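Long-range contacts in retinol dehydratase (Spodoptera frugiperda, PDB 1X8J), which probably converts retinol to anhydroretinol through the sulfonate-transfer chemistry of its sulfotransferase family, and binds calcium: residues 285-290 against 309-314; 70-75 against 192-197; 132-137 against 298-303. The protein carries 2 engineered substitutions. One frame throughout, in Å; residues are numbered along the deposited sequence.

Contact 1 (285-290 against 309-314); sequences EKFKNN and HFIRKG. With A3P (adenosine-3'-5'-diphosphate), chain D.
H309 meets K288 at one corner of the contact, where the lysine NZ stands 3.8 Å from CG of the imidazole and approaches the ring obliquely. Two residues on, I311 provides most of the apolar surface. Its CG2 lies against CB of K288 at 3.5 Å, and its CD1 lies against the last turn of helix 284-288, 3.9 Å from F287 CD2. K288 runs past I311 in the opposite direction: the lysine chain is extended as far as CE, and the bend in its last torsion (chi4 62°) turns NZ onto the carbonyl of I311. That NZ to I311 O bond measures 2.9 Å and comes in nearly along the C=O axis, so a single lysine both covers the isoleucine and holds its backbone. R312 then turns to the nucleotide A3P. Its N bonds to the ribose O2', while NE bonds to O3P of the 3'-phosphate at 3.0 Å, with a weaker bond from NH2 to the same oxygen. K313 N and G314 N converge on O2P, the G314 bond being 2.9 Å long and almost straight at 176°. A side chain on G314 would be crowded by the adenine. From the helix, F287 meets the adenine, its ring edge at CD2 lying 3.2 Å from N7. The RKG sequence opens the RKGxxGxW signature by which sulfotransferases bind this nucleotide. F287 also packs on T77 and E81, and R312 on V192 and H196, so the end of helix 284-288 is anchored on helix 76-87 and the loop on helix 187-200.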
loop_
_atom_site.group_PDB
_atom_site.type_symbol
_atom_site.label_atom_id
_atom_site.label_comp_id
_atom_site.label_asym_id
_atom_site.label_seq_id
_atom_site.Cartn_x
_atom_site.Cartn_y
_atom_site.Cartn_z
ATOM N N GLU A 285 30.440 21.359 9.511
ATOM C CA GLU A 285 29.768 22.243 10.455
ATOM C C GLU A 285 29.643 23.653 9.903
ATOM O O GLU A 285 28.567 24.260 9.952
ATOM C CB GLU A 285 30.504 22.280 11.794
ATOM C CG GLU A 285 30.121 21.146 12.724
ATOM C CD GLU A 285 28.619 21.074 12.975
ATOM O OE1 GLU A 285 27.968 20.141 12.448
ATOM O OE2 GLU A 285 28.089 21.954 13.692
ATOM N N LYS A 286 30.747 24.161 9.373
ATOM C CA LYS A 286 30.776 25.496 8.809
ATOM C C LYS A 286 29.801 25.605 7.621
ATOM O O LYS A 286 29.035 26.564 7.517
ATOM C CB LYS A 286 32.209 25.825 8.376
ATOM C CG LYS A 286 32.454 27.280 8.038
ATOM C CD LYS A 286 33.945 27.552 7.893
ATOM C CE LYS A 286 34.218 29.029 7.631
ATOM N NZ LYS A 286 35.679 29.298 7.505
ATOM N N PHE A 287 29.822 24.612 6.740
ATOM C CA PHE A 287 28.948 24.601 5.572
ATOM C C PHE A 287 27.476 24.484 5.988
ATOM O O PHE A 287 26.614 25.191 5.458
ATOM C CB PHE A 287 29.330 23.431 4.662
ATOM C CG PHE A 287 28.929 23.616 3.232
ATOM C CD1 PHE A 287 29.398 24.706 2.499
ATOM C CD2 PHE A 287 28.106 22.687 2.602
ATOM C CE1 PHE A 287 29.056 24.868 1.160
ATOM C CE2 PHE A 287 27.757 22.841 1.263
ATOM C CZ PHE A 287 28.234 23.936 0.539
ATOM N N LYS A 288 27.203 23.587 6.932
ATOM C CA LYS A 288 25.857 23.360 7.454
ATOM C C LYS A 288 25.272 24.640 8.052
ATOM O O LYS A 288 24.056 24.802 8.137
ATOM C CB LYS A 288 25.907 22.265 8.524
ATOM C CG LYS A 288 24.620 22.064 9.318
ATOM C CD LYS A 288 24.765 20.896 10.296
ATOM C CE LYS A 288 23.514 20.701 11.151
ATOM N NZ LYS A 288 22.302 20.379 10.348
ATOM N N ASN A 289 26.148 25.549 8.464
ATOM C CA ASN A 289 25.720 26.809 9.048
ATOM C C ASN A 289 25.872 27.966 8.067
ATOM O O ASN A 289 25.664 29.123 8.418
ATOM C CB ASN A 289 26.514 27.094 10.326
ATOM C CG ASN A 289 25.963 26.350 11.520
ATOM O OD1 ASN A 289 24.886 26.676 12.018
ATOM N ND2 ASN A 289 26.685 25.332 11.977
ATOM N N ASN A 290 26.234 27.646 6.831
ATOM C CA ASN A 290 26.400 28.665 5.814
ATOM C C ASN A 290 25.027 29.021 5.252
ATOM O O ASN A 290 24.421 28.232 4.527
ATOM C CB ASN A 290 27.300 28.154 4.695
ATOM C CG ASN A 290 27.638 29.235 3.690
ATOM O OD1 ASN A 290 26.817 30.108 3.407
ATOM N ND2 ASN A 290 28.846 29.181 3.138
ATOM N N HIS A 309 17.115 19.075 7.933
ATOM C CA HIS A 309 17.888 20.120 7.295
ATOM C C HIS A 309 18.431 19.619 5.964
ATOM O O HIS A 309 18.555 18.415 5.768
ATOM C CB HIS A 309 19.036 20.548 8.211
ATOM C CG HIS A 309 18.589 20.942 9.579
ATOM N ND1 HIS A 309 18.284 20.017 10.555
ATOM C CD2 HIS A 309 18.309 22.158 10.109
ATOM C CE1 HIS A 309 17.832 20.646 11.626
ATOM N NE2 HIS A 309 17.836 21.946 11.380
ATOM N N PHE A 310 18.744 20.537 5.054
ATOM C CA PHE A 310 19.287 20.141 3.761
ATOM C C PHE A 310 20.653 19.522 3.977
ATOM O O PHE A 310 20.966 18.493 3.392
ATOM C CB PHE A 310 19.414 21.332 2.817
ATOM C CG PHE A 310 18.131 21.706 2.143
ATOM C CD1 PHE A 310 17.235 22.589 2.751
ATOM C CD2 PHE A 310 17.822 21.194 0.879
ATOM C CE1 PHE A 310 16.041 22.968 2.111
ATOM C CE2 PHE A 310 16.634 21.565 0.227
ATOM C CZ PHE A 310 15.741 22.458 0.848
ATOM N N ILE A 311 21.459 20.165 4.818
ATOM C CA ILE A 311 22.798 19.682 5.158
ATOM C C ILE A 311 22.590 18.980 6.499
ATOM O O ILE A 311 22.452 19.635 7.530
ATOM C CB ILE A 311 23.758 20.869 5.284
ATOM C CG1 ILE A 311 23.767 21.639 3.954
ATOM C CG2 ILE A 311 25.150 20.393 5.628
ATOM C CD1 ILE A 311 24.520 22.959 3.983
ATOM N N ARG A 312 22.561 17.648 6.468
ATOM C CA ARG A 312 22.271 16.824 7.646
ATOM C C ARG A 312 23.396 16.314 8.550
ATOM O O ARG A 312 23.780 16.977 9.513
ATOM C CB ARG A 312 21.418 15.637 7.184
ATOM C CG ARG A 312 20.534 15.006 8.243
ATOM C CD ARG A 312 19.536 14.085 7.572
ATOM N NE ARG A 312 20.222 13.078 6.759
ATOM C CZ ARG A 312 20.774 11.969 7.246
ATOM N NH1 ARG A 312 20.718 11.717 8.549
ATOM N NH2 ARG A 312 21.385 11.116 6.435
ATOM N N LYS A 313 23.891 15.118 8.249
ATOM C CA LYS A 313 24.943 14.470 9.027
ATOM C C LYS A 313 26.304 14.522 8.329
ATOM O O LYS A 313 27.340 14.616 8.990
ATOM C CB LYS A 313 24.553 13.013 9.283
ATOM C CG LYS A 313 24.180 12.669 10.721
ATOM C CD LYS A 313 25.414 12.326 11.555
ATOM C CE LYS A 313 25.053 11.489 12.784
ATOM N NZ LYS A 313 24.053 12.148 13.688
ATOM N N GLY A 314 26.298 14.440 7.000
ATOM C CA GLY A 314 27.532 14.506 6.234
ATOM C C GLY A 314 28.516 13.374 6.477
ATOM O O GLY A 314 29.726 13.587 6.464
HETATM P P1 A3P D . 23.379 13.239 4.402
HETATM O O1P A3P D . 23.894 11.864 4.506
HETATM O O2P A3P D . 23.838 14.032 5.543
HETATM O O3P A3P D . 21.903 13.232 4.308
HETATM P P2 A3P D . 23.064 16.847 -2.223
HETATM O O4P A3P D . 23.507 16.270 -3.487
HETATM O O5P A3P D . 23.659 18.174 -2.035
HETATM O O6P A3P D . 21.577 16.918 -2.159
HETATM O "O5'" A3P D . 23.553 15.900 -1.064
HETATM C "C5'" A3P D . 23.267 16.151 0.291
HETATM C "C4'" A3P D . 24.164 15.277 1.171
HETATM O "O4'" A3P D . 25.499 15.884 1.213
HETATM C "C3'" A3P D . 23.700 15.212 2.615
HETATM O "O3'" A3P D . 23.977 13.871 3.089
HETATM C "C2'" A3P D . 24.494 16.370 3.238
HETATM O "O2'" A3P D . 24.555 16.488 4.660
HETATM C "C1'" A3P D . 25.839 16.189 2.559
HETATM N N9 A3P D . 26.667 17.404 2.615
HETATM C C8 A3P D . 26.340 18.713 2.292
HETATM N N7 A3P D . 27.309 19.580 2.453
HETATM C C5 A3P D . 28.362 18.801 2.921
HETATM C C6 A3P D . 29.736 19.088 3.307
HETATM N N6 A3P D . 30.280 20.319 3.275
HETATM N N1 A3P D . 30.533 18.020 3.735
HETATM C C2 A3P D . 30.025 16.751 3.786
HETATM N N3 A3P D . 28.760 16.368 3.452
HETATM C C4 A3P D . 27.977 17.437 3.024
#

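Contact 2 (70-75 against 192-197); sequences SYQRSG and VSSFHH. With A3P (adenosine-3'-5'-diphosphate), chain D.
R73 and S193 meet right at the nucleotide A3P. S193 OG accepts a bond from R73 NE, 2.8 Å long and tilted 24° from the guanidinium plane, with a weaker one from NH2. In turn S193 OG donates to A3P O3P, an oxygen of the 3'-phosphate, at 2.6 Å. The R73 chain, folded back at chi2 and chi3, lays its guanidinium flat against the ribose arm: C5' of A3P sits over the centre of one face, 3.3 Å above the plane, and CB of H197 covers the opposite face. NH1 thereby comes within 3.0 Å of O6P of the 5'-phosphate. The loop also offers backbone nitrogens to this phosphate: G75 N bonds to O4P at 3.0 Å, while those of R73 and S74 make weak bonds.

The next shell fixes these groups. Q72 NE2 bonds to S194 OG at 2.9 Å, with the hydroxyl close to the amide plane, and S194 OG is itself bonded to V190 O one turn back in the helix. One water joins Q72 NE2, S194 O and H197 ND1; another accepts a hydrogen bond from R73 NH2 and donates one to S193 O, with a weak bond to O3P. F310 O also holds R73 NH2, so several partners limit the guanidinium's rotation. Within the loop, S74 OG bonds to Y71 O at 2.6 Å and tightens the turn, and R185 NH1 holds the carbonyl of R73.

G75, whose backbone angles call for glycine, is the N-cap of helix 76-87. Strand 66-70, this turn and that helix form the P-loop-like 5'-phosphate-binding element of the sulfotransferase fold, and S193 supplies the hydroxyl for the 3'-phosphate from helix 187-200.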
loop_
_atom_site.group_PDB
_atom_site.type_symbol
_atom_site.label_atom_id
_atom_site.label_comp_id
_atom_site.label_asym_id
_atom_site.label_seq_id
_atom_site.Cartn_x
_atom_site.Cartn_y
_atom_site.Cartn_z
ATOM N N SER A 70 23.941 14.655 -10.887
ATOM C CA SER A 70 23.972 13.598 -9.890
ATOM C C SER A 70 22.575 13.120 -9.597
ATOM O O SER A 70 21.590 13.800 -9.918
ATOM C CB SER A 70 24.500 14.142 -8.565
ATOM O OG SER A 70 23.514 14.995 -7.976
ATOM N N TYR A 71 22.496 11.940 -8.994
ATOM C CA TYR A 71 21.209 11.465 -8.525
ATOM C C TYR A 71 21.199 12.208 -7.169
ATOM O O TYR A 71 22.215 12.220 -6.463
ATOM C CB TYR A 71 21.190 9.959 -8.284
ATOM C CG TYR A 71 19.850 9.536 -7.758
ATOM C CD1 TYR A 71 18.794 9.261 -8.632
ATOM C CD2 TYR A 71 19.592 9.534 -6.383
ATOM C CE1 TYR A 71 17.512 9.007 -8.156
ATOM C CE2 TYR A 71 18.316 9.281 -5.894
ATOM C CZ TYR A 71 17.279 9.025 -6.785
ATOM O OH TYR A 71 16.000 8.843 -6.308
ATOM N N GLN A 72 20.074 12.833 -6.827
ATOM C CA GLN A 72 19.944 13.618 -5.595
ATOM C C GLN A 72 20.555 13.038 -4.319
ATOM O O GLN A 72 20.573 11.824 -4.111
ATOM C CB GLN A 72 18.466 13.945 -5.340
ATOM C CG GLN A 72 17.586 12.729 -5.110
ATOM C CD GLN A 72 16.272 13.098 -4.446
ATOM O OE1 GLN A 72 15.469 13.835 -5.012
ATOM N NE2 GLN A 72 16.051 12.596 -3.234
ATOM N N ARG A 73 21.049 13.939 -3.469
ATOM C CA ARG A 73 21.658 13.600 -2.178
ATOM C C ARG A 73 22.974 12.840 -2.314
ATOM O O ARG A 73 23.306 11.992 -1.484
ATOM C CB ARG A 73 20.665 12.793 -1.323
ATOM C CG ARG A 73 19.245 13.344 -1.352
ATOM C CD ARG A 73 19.240 14.789 -0.911
ATOM N NE ARG A 73 19.619 14.903 0.488
ATOM C CZ ARG A 73 19.972 16.044 1.071
ATOM N NH1 ARG A 73 20.004 17.168 0.367
ATOM N NH2 ARG A 73 20.273 16.065 2.361
ATOM N N SER A 74 23.727 13.151 -3.363
ATOM C CA SER A 74 24.996 12.475 -3.600
ATOM C C SER A 74 26.198 13.399 -3.493
ATOM O O SER A 74 27.314 12.993 -3.816
ATOM C CB SER A 74 25.005 11.825 -4.982
ATOM O OG SER A 74 23.949 10.898 -5.123
ATOM N N GLY A 75 25.975 14.639 -3.063
ATOM C CA GLY A 75 27.080 15.571 -2.934
ATOM C C GLY A 75 27.002 16.747 -3.884
ATOM O O GLY A 75 27.990 17.460 -4.088
ATOM N N VAL A 192 18.931 6.769 2.586
ATOM C CA VAL A 192 18.693 7.370 3.892
ATOM C C VAL A 192 18.595 8.897 3.779
ATOM O O VAL A 192 17.705 9.516 4.367
ATOM C CB VAL A 192 19.812 7.005 4.888
ATOM C CG1 VAL A 192 19.603 7.754 6.212
ATOM C CG2 VAL A 192 19.810 5.503 5.130
ATOM N N SER A 193 19.505 9.507 3.026
ATOM C CA SER A 193 19.474 10.955 2.840
ATOM C C SER A 193 18.201 11.395 2.088
ATOM O O SER A 193 17.593 12.412 2.427
ATOM C CB SER A 193 20.721 11.422 2.079
ATOM O OG SER A 193 20.786 12.838 2.023
ATOM N N SER A 194 17.792 10.632 1.077
ATOM C CA SER A 194 16.590 10.980 0.319
ATOM C C SER A 194 15.340 10.857 1.178
ATOM O O SER A 194 14.380 11.612 1.011
ATOM C CB SER A 194 16.433 10.088 -0.914
ATOM O OG SER A 194 17.407 10.393 -1.894
ATOM N N PHE A 195 15.357 9.893 2.092
ATOM C CA PHE A 195 14.235 9.672 2.986
ATOM C C PHE A 195 14.038 10.928 3.826
ATOM O O PHE A 195 12.933 11.471 3.893
ATOM C CB PHE A 195 14.524 8.468 3.885
ATOM C CG PHE A 195 13.593 8.340 5.060
ATOM C CD1 PHE A 195 12.267 7.975 4.884
ATOM C CD2 PHE A 195 14.061 8.548 6.354
ATOM C CE1 PHE A 195 11.407 7.809 5.986
ATOM C CE2 PHE A 195 13.211 8.385 7.463
ATOM C CZ PHE A 195 11.877 8.012 7.270
ATOM N N HIS A 196 15.119 11.397 4.448
ATOM C CA HIS A 196 15.068 12.590 5.293
ATOM C C HIS A 196 14.714 13.827 4.476
ATOM O O HIS A 196 13.931 14.676 4.920
ATOM C CB HIS A 196 16.405 12.795 6.019
ATOM C CG HIS A 196 16.637 11.825 7.136
ATOM N ND1 HIS A 196 16.079 11.986 8.387
ATOM C CD2 HIS A 196 17.344 10.672 7.185
ATOM C CE1 HIS A 196 16.434 10.975 9.158
ATOM N NE2 HIS A 196 17.203 10.163 8.453
ATOM N N HIS A 197 15.297 13.927 3.284
ATOM C CA HIS A 197 15.011 15.043 2.389
ATOM C C HIS A 197 13.501 15.061 2.126
ATOM O O HIS A 197 12.860 16.117 2.180
ATOM C CB HIS A 197 15.789 14.867 1.078
ATOM C CG HIS A 197 15.476 15.892 0.032
ATOM N ND1 HIS A 197 14.576 15.663 -0.988
ATOM C CD2 HIS A 197 15.961 17.143 -0.167
ATOM C CE1 HIS A 197 14.521 16.728 -1.772
ATOM N NE2 HIS A 197 15.352 17.640 -1.296
HETATM P P1 A3P D . 23.379 13.239 4.402
HETATM O O1P A3P D . 23.894 11.864 4.506
HETATM O O2P A3P D . 23.838 14.032 5.543
HETATM O O3P A3P D . 21.903 13.232 4.308
HETATM P P2 A3P D . 23.064 16.847 -2.223
HETATM O O4P A3P D . 23.507 16.270 -3.487
HETATM O O5P A3P D . 23.659 18.174 -2.035
HETATM O O6P A3P D . 21.577 16.918 -2.159
HETATM O "O5'" A3P D . 23.553 15.900 -1.064
HETATM C "C5'" A3P D . 23.267 16.151 0.291
HETATM C "C4'" A3P D . 24.164 15.277 1.171
HETATM O "O4'" A3P D . 25.499 15.884 1.213
HETATM C "C3'" A3P D . 23.700 15.212 2.615
HETATM O "O3'" A3P D . 23.977 13.871 3.089
HETATM C "C2'" A3P D . 24.494 16.370 3.238
HETATM O "O2'" A3P D . 24.555 16.488 4.660
HETATM C "C1'" A3P D . 25.839 16.189 2.559
HETATM N N9 A3P D . 26.667 17.404 2.615
HETATM C C8 A3P D . 26.340 18.713 2.292
HETATM N N7 A3P D . 27.309 19.580 2.453
HETATM C C5 A3P D . 28.362 18.801 2.921
HETATM C C6 A3P D . 29.736 19.088 3.307
HETATM N N6 A3P D . 30.280 20.319 3.275
HETATM N N1 A3P D . 30.533 18.020 3.735
HETATM C C2 A3P D . 30.025 16.751 3.786
HETATM N N3 A3P D . 28.760 16.368 3.452
HETATM C C4 A3P D . 27.977 17.437 3.024
HETATM O O HOH W 1 13.919 13.188 -1.314
HETATM O O HOH W 2 18.610 14.355 4.148
#

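Contact 3 (132-137 against 298-303); sequences MERYLG and YREIGI. With AOI (Androsterone), chain F.
R134 reaches I301 by a turn late in its chain: CG stands anti to the carbonyl carbon, and the bend at chi3 (62°) brings the guanidinium over the isoleucine. CG1 of I301 lies above the centre of one guanidinium face, 3.4 Å from its plane, while CD1 of I301 touches R134 CB at 3.7 Å. At the edge of the same group, in its plane, NH1 faces E300 OE1 at 3.6 Å. This is a long salt bridge, with guanidinium and carboxylate planes turned 76° against each other, and NH2 has a further weak ion pair with D297.

Y135 takes the other direction. With CG anti to its backbone N (chi1 179°), its ring extends past I301, whose CG2 is 4.1 Å from Y135 CB, to I303, whose CG2 meets the ring edge 3.6 Å from Y135 CD1. Androsterone O3 also lies at this ring's edge, near its plane. I303 brings CD1 to 4.1 Å from the steroid C5, and Y298 OH approaches its C16 at 3.4 Å, so the inner side of the contact borders the steroid pocket. With an alanine at R134, the face of I301 now under the guanidinium would probably lose much of its cover, and E300 and D297 are likely to be left without this positive partner.

G302, with positive phi, ends helix 297-301 in a turn consistent with a Schellman motif, although both its characteristic bonds, from I303 N and G302 N, are weak. The start of helix 132-141 thus packs beside the end of helix 297-301, joined by a backbone bond between I301 and D131. L138 of the former helix touches Y298, I301 and I303, and Y135 rests on Y120 of helix 117-120 and on the calcium ligand N121.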
loop_
_atom_site.group_PDB
_atom_site.type_symbol
_atom_site.label_atom_id
_atom_site.label_comp_id
_atom_site.label_asym_id
_atom_site.label_seq_id
_atom_site.Cartn_x
_atom_site.Cartn_y
_atom_site.Cartn_z
ATOM N N MET A 132 3.171 34.292 3.013
ATOM C CA MET A 132 2.571 34.171 1.686
ATOM C C MET A 132 3.274 34.867 0.546
ATOM O O MET A 132 3.361 34.311 -0.546
ATOM C CB MET A 132 1.100 34.607 1.705
ATOM C CG MET A 132 0.158 33.619 2.392
ATOM S SD MET A 132 0.191 31.919 1.738
ATOM C CE MET A 132 -0.749 32.105 0.162
ATOM N N GLU A 133 3.769 36.079 0.768
ATOM C CA GLU A 133 4.441 36.761 -0.323
ATOM C C GLU A 133 5.578 35.868 -0.814
ATOM O O GLU A 133 5.613 35.498 -1.982
ATOM C CB GLU A 133 4.964 38.135 0.115
ATOM C CG GLU A 133 5.538 38.960 -1.045
ATOM C CD GLU A 133 5.756 40.431 -0.700
ATOM O OE1 GLU A 133 6.317 41.166 -1.543
ATOM O OE2 GLU A 133 5.363 40.857 0.409
ATOM N N ARG A 134 6.481 35.492 0.087
ATOM C CA ARG A 134 7.616 34.636 -0.271
ATOM C C ARG A 134 7.196 33.247 -0.777
ATOM O O ARG A 134 7.766 32.731 -1.738
ATOM C CB ARG A 134 8.555 34.495 0.926
ATOM C CG ARG A 134 9.013 35.825 1.487
ATOM C CD ARG A 134 9.959 35.642 2.663
ATOM N NE ARG A 134 11.174 34.940 2.258
ATOM C CZ ARG A 134 12.138 34.557 3.090
ATOM N NH1 ARG A 134 12.032 34.807 4.392
ATOM N NH2 ARG A 134 13.207 33.918 2.614
ATOM N N TYR A 135 6.204 32.646 -0.129
ATOM C CA TYR A 135 5.711 31.328 -0.532
ATOM C C TYR A 135 5.181 31.370 -1.973
ATOM O O TYR A 135 5.566 30.556 -2.820
ATOM C CB TYR A 135 4.601 30.874 0.419
ATOM C CG TYR A 135 3.995 29.526 0.093
ATOM C CD1 TYR A 135 4.666 28.338 0.387
ATOM C CD2 TYR A 135 2.739 29.440 -0.502
ATOM C CE1 TYR A 135 4.090 27.097 0.098
ATOM C CE2 TYR A 135 2.163 28.213 -0.794
ATOM C CZ TYR A 135 2.836 27.047 -0.493
ATOM O OH TYR A 135 2.228 25.841 -0.772
ATOM N N LEU A 136 4.292 32.314 -2.252
ATOM C CA LEU A 136 3.749 32.435 -3.597
ATOM C C LEU A 136 4.896 32.744 -4.547
ATOM O O LEU A 136 4.878 32.334 -5.707
ATOM C CB LEU A 136 2.684 33.530 -3.644
ATOM C CG LEU A 136 1.444 33.138 -2.834
ATOM C CD1 LEU A 136 0.491 34.321 -2.702
ATOM C CD2 LEU A 136 0.765 31.960 -3.512
ATOM N N GLY A 137 5.897 33.459 -4.039
ATOM C CA GLY A 137 7.058 33.783 -4.848
ATOM C C GLY A 137 7.746 32.490 -5.258
ATOM O O GLY A 137 8.096 32.306 -6.430
ATOM N N TYR A 298 14.219 29.016 3.914
ATOM C CA TYR A 298 12.981 28.342 3.530
ATOM C C TYR A 298 12.165 28.025 4.790
ATOM O O TYR A 298 10.935 27.977 4.751
ATOM C CB TYR A 298 13.284 27.048 2.771
ATOM C CG TYR A 298 13.576 27.224 1.289
ATOM C CD1 TYR A 298 13.853 28.482 0.750
ATOM C CD2 TYR A 298 13.595 26.123 0.430
ATOM C CE1 TYR A 298 14.141 28.637 -0.608
ATOM C CE2 TYR A 298 13.880 26.266 -0.925
ATOM C CZ TYR A 298 14.153 27.525 -1.438
ATOM O OH TYR A 298 14.431 27.672 -2.777
ATOM N N ARG A 299 12.852 27.826 5.912
ATOM C CA ARG A 299 12.171 27.531 7.165
ATOM C C ARG A 299 11.403 28.756 7.680
ATOM O O ARG A 299 10.341 28.621 8.281
ATOM C CB ARG A 299 13.171 27.062 8.219
ATOM C CG ARG A 299 12.510 26.446 9.449
ATOM C CD ARG A 299 13.562 26.030 10.456
ATOM N NE ARG A 299 14.572 25.167 9.847
ATOM C CZ ARG A 299 14.385 23.887 9.547
ATOM N NH1 ARG A 299 13.219 23.306 9.801
ATOM N NH2 ARG A 299 15.363 23.191 8.973
ATOM N N GLU A 300 11.943 29.949 7.448
ATOM C CA GLU A 300 11.280 31.180 7.869
ATOM C C GLU A 300 10.037 31.358 6.994
ATOM O O GLU A 300 9.047 31.950 7.416
ATOM C CB GLU A 300 12.218 32.377 7.693
ATOM C CG GLU A 300 13.619 32.142 8.254
ATOM C CD GLU A 300 14.590 33.250 7.895
ATOM O OE1 GLU A 300 14.594 33.684 6.720
ATOM O OE2 GLU A 300 15.360 33.678 8.785
ATOM N N ILE A 301 10.101 30.849 5.767
ATOM C CA ILE A 301 8.960 30.933 4.867
ATOM C C ILE A 301 7.863 29.997 5.380
ATOM O O ILE A 301 6.670 30.267 5.209
ATOM C CB ILE A 301 9.332 30.537 3.433
ATOM C CG1 ILE A 301 10.204 31.632 2.809
ATOM C CG2 ILE A 301 8.063 30.292 2.625
ATOM C CD1 ILE A 301 10.526 31.415 1.338
ATOM N N GLY A 302 8.284 28.898 6.009
ATOM C CA GLY A 302 7.342 27.947 6.572
ATOM C C GLY A 302 7.119 26.631 5.845
ATOM O O GLY A 302 6.123 25.959 6.104
ATOM N N ILE A 303 8.032 26.234 4.959
ATOM C CA ILE A 303 7.831 24.981 4.238
ATOM C C ILE A 303 8.783 23.845 4.597
ATOM O O ILE A 303 8.840 22.838 3.887
ATOM C CB ILE A 303 7.888 25.190 2.715
ATOM C CG1 ILE A 303 9.299 25.614 2.293
ATOM C CG2 ILE A 303 6.850 26.212 2.302
ATOM C CD1 ILE A 303 9.533 25.530 0.786
HETATM C C1 AOI F . 7.826 21.590 -1.891
HETATM C C2 AOI F . 6.287 21.441 -1.841
HETATM C C3 AOI F . 5.602 22.801 -1.570
HETATM O O3 AOI F . 5.879 23.142 -0.192
HETATM C C4 AOI F . 6.068 23.889 -2.504
HETATM C C5 AOI F . 7.615 24.033 -2.552
HETATM C C6 AOI F . 8.071 25.160 -3.530
HETATM C C7 AOI F . 9.579 25.286 -3.552
HETATM C C8 AOI F . 10.301 23.970 -3.931
HETATM C C9 AOI F . 9.872 22.838 -2.938
HETATM C C10 AOI F . 8.297 22.652 -2.942
HETATM C C11 AOI F . 10.624 21.515 -3.312
HETATM C C12 AOI F . 12.186 21.675 -3.326
HETATM C C13 AOI F . 12.601 22.802 -4.282
HETATM C C14 AOI F . 11.831 24.115 -3.899
HETATM C C15 AOI F . 12.548 25.167 -4.777
HETATM C C16 AOI F . 14.014 24.817 -4.510
HETATM C C17 AOI F . 14.036 23.320 -4.166
HETATM O O17 AOI F . 15.015 22.704 -3.867
HETATM C C18 AOI F . 12.409 22.359 -5.779
HETATM C C19 AOI F . 7.825 22.158 -4.359
#

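In the fold
From the N terminus, the turn 70-75 comes first, followed by 132-137, which begins contact 3 before contact 2 closes at 192-197. Contacts 2 and 3 therefore cross, without touching. Contact 1 opens at 285-290, well after contact 2 has closed, and crosses contact 3 in turn, since 298-303 falls before 309-314; its loop is the shortest. No contact nests within another. Contacts 1 and 2 share the nucleotide and meet directly through R73 and F310, tying the phosphate-binding turn and helix 187-200 to the loop between helices 297-301 and 325-339. Contact 3 joins helix 132-141 to helix 297-301 at the steroid pocket and touches contact 1 where R299 packs on H309.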